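Local coordinates for xylooligosaccharide oxidase (Myceliophthora thermophila, PDB 5L6G), which oxidises the C1 hydroxyl of xylooligosaccharides and related sugars to lactones, using a bicovalently bound FAD and reducing oxygen to hydrogen peroxide, at residues G275-T280 with R373-I378. Sequence-based numbering, arbitrary orientation.
Sequences GNAFQT and RSWYII. With XYS (alpha-D-xylopyranose), chain K; XYP (beta-D-xylopyranose), chain H.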
loop_
_atom_site.group_PDB
_atom_site.type_symbol
_atom_site.label_atom_id
_atom_site.label_comp_id
_atom_site.label_asym_id
_atom_site.label_seq_id
_atom_site.Cartn_x
_atom_site.Cartn_y
_atom_site.Cartn_z
ATOM N N GLY A 275 0.889 15.189 -9.640
ATOM C CA GLY A 275 0.135 16.294 -10.188
ATOM C C GLY A 275 -0.819 16.809 -9.145
ATOM O O GLY A 275 -1.396 16.032 -8.388
ATOM N N ASN A 276 -0.944 18.128 -9.071
ATOM C CA ASN A 276 -2.052 18.760 -8.355
ATOM C C ASN A 276 -2.504 19.943 -9.188
ATOM O O ASN A 276 -1.991 20.142 -10.287
ATOM C CB ASN A 276 -1.644 19.148 -6.923
ATOM C CG ASN A 276 -0.477 20.104 -6.867
ATOM O OD1 ASN A 276 -0.498 21.171 -7.469
ATOM N ND2 ASN A 276 0.566 19.723 -6.120
ATOM N N ALA A 277 -3.448 20.736 -8.689
ATOM C CA ALA A 277 -4.001 21.826 -9.485
ATOM C C ALA A 277 -2.981 22.899 -9.845
ATOM O O ALA A 277 -3.246 23.711 -10.765
ATOM C CB ALA A 277 -5.162 22.491 -8.764
ATOM N N PHE A 278 -1.878 22.946 -9.093
ATOM C CA PHE A 278 -0.944 24.077 -9.117
ATOM C C PHE A 278 0.442 23.729 -9.643
ATOM O O PHE A 278 1.200 24.626 -10.021
ATOM C CB PHE A 278 -0.873 24.688 -7.713
ATOM C CG PHE A 278 -2.224 24.772 -7.060
ATOM C CD1 PHE A 278 -3.165 25.677 -7.531
ATOM C CD2 PHE A 278 -2.591 23.899 -6.060
ATOM C CE1 PHE A 278 -4.440 25.740 -6.961
ATOM C CE2 PHE A 278 -3.852 23.969 -5.488
ATOM C CZ PHE A 278 -4.768 24.889 -5.937
ATOM N N GLN A 279 0.770 22.448 -9.713
ATOM C CA GLN A 279 2.029 22.033 -10.328
ATOM C C GLN A 279 1.957 20.558 -10.701
ATOM O O GLN A 279 1.240 19.794 -10.058
ATOM C CB GLN A 279 3.212 22.287 -9.381
ATOM C CG GLN A 279 4.555 21.877 -9.968
ATOM C CD GLN A 279 5.718 22.621 -9.358
ATOM O OE1 GLN A 279 6.177 23.625 -9.905
ATOM N NE2 GLN A 279 6.189 22.151 -8.220
ATOM N N THR A 280 2.678 20.184 -11.754
ATOM C CA THR A 280 2.857 18.794 -12.146
ATOM C C THR A 280 4.344 18.556 -12.351
ATOM O O THR A 280 5.031 19.376 -12.962
ATOM C CB THR A 280 2.102 18.462 -13.438
ATOM O OG1 THR A 280 0.687 18.705 -13.248
ATOM C CG2 THR A 280 2.309 16.980 -13.799
ATOM N N ARG A 373 -10.757 21.787 -3.542
ATOM C CA ARG A 373 -10.177 21.024 -2.455
ATOM C C ARG A 373 -8.768 20.592 -2.821
ATOM O O ARG A 373 -8.398 20.569 -3.993
ATOM C CB ARG A 373 -11.012 19.771 -2.197
ATOM C CG ARG A 373 -12.433 20.066 -1.775
ATOM C CD ARG A 373 -13.129 18.771 -1.381
ATOM N NE ARG A 373 -13.267 17.824 -2.490
ATOM C CZ ARG A 373 -14.241 17.844 -3.401
ATOM N NH1 ARG A 373 -15.179 18.813 -3.397
ATOM N NH2 ARG A 373 -14.272 16.911 -4.356
ATOM N N SER A 374 -7.996 20.223 -1.809
ATOM C CA SER A 374 -6.629 19.734 -1.995
ATOM C C SER A 374 -6.565 18.311 -2.550
ATOM O O SER A 374 -6.496 17.325 -1.786
ATOM C CB SER A 374 -5.878 19.760 -0.665
ATOM O OG SER A 374 -5.781 21.061 -0.152
ATOM N N TRP A 375 -6.475 18.192 -3.861
ATOM C CA TRP A 375 -6.384 16.907 -4.490
ATOM C C TRP A 375 -4.993 16.713 -5.108
ATOM O O TRP A 375 -4.276 17.680 -5.348
ATOM C CB TRP A 375 -7.476 16.748 -5.535
ATOM C CG TRP A 375 -7.332 17.695 -6.673
ATOM C CD1 TRP A 375 -7.908 18.918 -6.792
ATOM C CD2 TRP A 375 -6.531 17.511 -7.838
ATOM N NE1 TRP A 375 -7.527 19.508 -7.959
ATOM C CE2 TRP A 375 -6.676 18.660 -8.623
ATOM C CE3 TRP A 375 -5.702 16.476 -8.297
ATOM C CZ2 TRP A 375 -6.036 18.807 -9.854
ATOM C CZ3 TRP A 375 -5.070 16.618 -9.486
ATOM C CH2 TRP A 375 -5.240 17.769 -10.266
ATOM N N TYR A 376 -4.603 15.458 -5.297
ATOM C CA TYR A 376 -3.432 15.144 -6.121
ATOM C C TYR A 376 -3.651 13.847 -6.861
ATOM O O TYR A 376 -4.540 13.058 -6.510
ATOM C CB TYR A 376 -2.121 15.092 -5.311
ATOM C CG TYR A 376 -2.000 13.996 -4.258
ATOM C CD1 TYR A 376 -1.691 12.676 -4.622
ATOM C CD2 TYR A 376 -2.136 14.284 -2.903
ATOM C CE1 TYR A 376 -1.555 11.675 -3.664
ATOM C CE2 TYR A 376 -1.988 13.278 -1.938
ATOM C CZ TYR A 376 -1.707 11.979 -2.341
ATOM O OH TYR A 376 -1.571 10.959 -1.414
ATOM N N ILE A 377 -2.852 13.657 -7.905
ATOM C CA ILE A 377 -2.769 12.395 -8.610
ATOM C C ILE A 377 -1.294 11.966 -8.660
ATOM O O ILE A 377 -0.399 12.774 -8.934
ATOM C CB ILE A 377 -3.376 12.470 -10.033
ATOM C CG1 ILE A 377 -3.319 11.105 -10.720
ATOM C CG2 ILE A 377 -2.676 13.501 -10.901
ATOM C CD1 ILE A 377 -4.117 11.057 -12.008
ATOM N N ILE A 378 -1.051 10.700 -8.366
ATOM C CA ILE A 378 0.273 10.138 -8.550
ATOM C C ILE A 378 0.170 9.103 -9.663
ATOM O O ILE A 378 -0.741 8.295 -9.669
ATOM C CB ILE A 378 0.803 9.515 -7.264
ATOM C CG1 ILE A 378 1.208 10.614 -6.287
ATOM C CG2 ILE A 378 1.976 8.589 -7.555
ATOM C CD1 ILE A 378 1.713 10.086 -4.957
HETATM C C1 XYS K . -5.350 26.393 -10.587
HETATM C C2 XYS K . -6.081 25.581 -11.649
HETATM C C3 XYS K . -7.003 26.473 -12.482
HETATM C C4 XYS K . -7.965 27.139 -11.507
HETATM C C5 XYS K . -7.153 28.003 -10.560
HETATM O O1 XYS K . -4.425 27.242 -11.249
HETATM O O2 XYS K . -5.133 24.925 -12.485
HETATM O O3 XYS K . -7.699 25.713 -13.486
HETATM O O4 XYS K . -8.929 27.935 -12.193
HETATM O O5 XYS K . -6.261 27.180 -9.796
HETATM O O1 XYP H . 1.745 6.805 -2.721
HETATM C C1 XYP H . 1.826 7.525 -1.494
HETATM C C2 XYP H . 2.810 8.682 -1.656
HETATM C C3 XYP H . 2.784 9.603 -0.444
HETATM C C4 XYP H . 1.353 10.038 -0.144
HETATM C C5 XYP H . 0.426 8.822 -0.022
HETATM O O2 XYP H . 4.116 8.127 -1.814
HETATM O O3 XYP H . 3.674 10.717 -0.633
HETATM O O4 XYP H . 1.306 10.736 1.107
HETATM O O5 XYP H . 0.521 7.973 -1.162
HETATM O O HOH W 1 -4.747 20.417 -6.147
#
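In the antiparallel sheet of the substrate domain, the hairpin turn between strands 269-275 and 280-286 starts where Gly-275 pairs with Ile-377 of strand 374-381. This is a hydrogen-bonded pair: Gly-275 N gives to Ile-377 O at 2.8 Å, and Ile-377 N returns a nearly straight bond to Gly-275 O. The same Gly-275 O also takes a CA-H...O contact from Tyr-376 CA. Beyond this pair the turn leaves the strand and runs across the indole of Trp-375. Chi1 of Trp-375 (65°) sets CG between the backbone N and carbonyl carbon and turns the indole to the turn residues. Asn-276 CA makes a CH-pi contact over the six-membered ring, 4.0 Å from its centroid, while Ala-277 N approaches CZ2 of Trp-375 to 3.4 Å. An alanine in place of Trp-375 would probably leave Asn-276 CA and Ala-277 N without the indole they pack on and open a gap beside Phe-428 and Trp-432, whose rings meet the indole edge-to-face. A water bridges the turn to the strand, accepting from Ala-277 N and donating to Trp-375 O. The next residue, Tyr-376, lines the substrate pocket, its OH 3.2 Å from C5 of the beta-xylose. At the turn, Asn-276 OD1 accepts from Phe-278 N in an Asx turn and from Gln-279 N, and Ala-277 O takes a 2.8 Å hydrogen bond from O2 of the alpha-xylose.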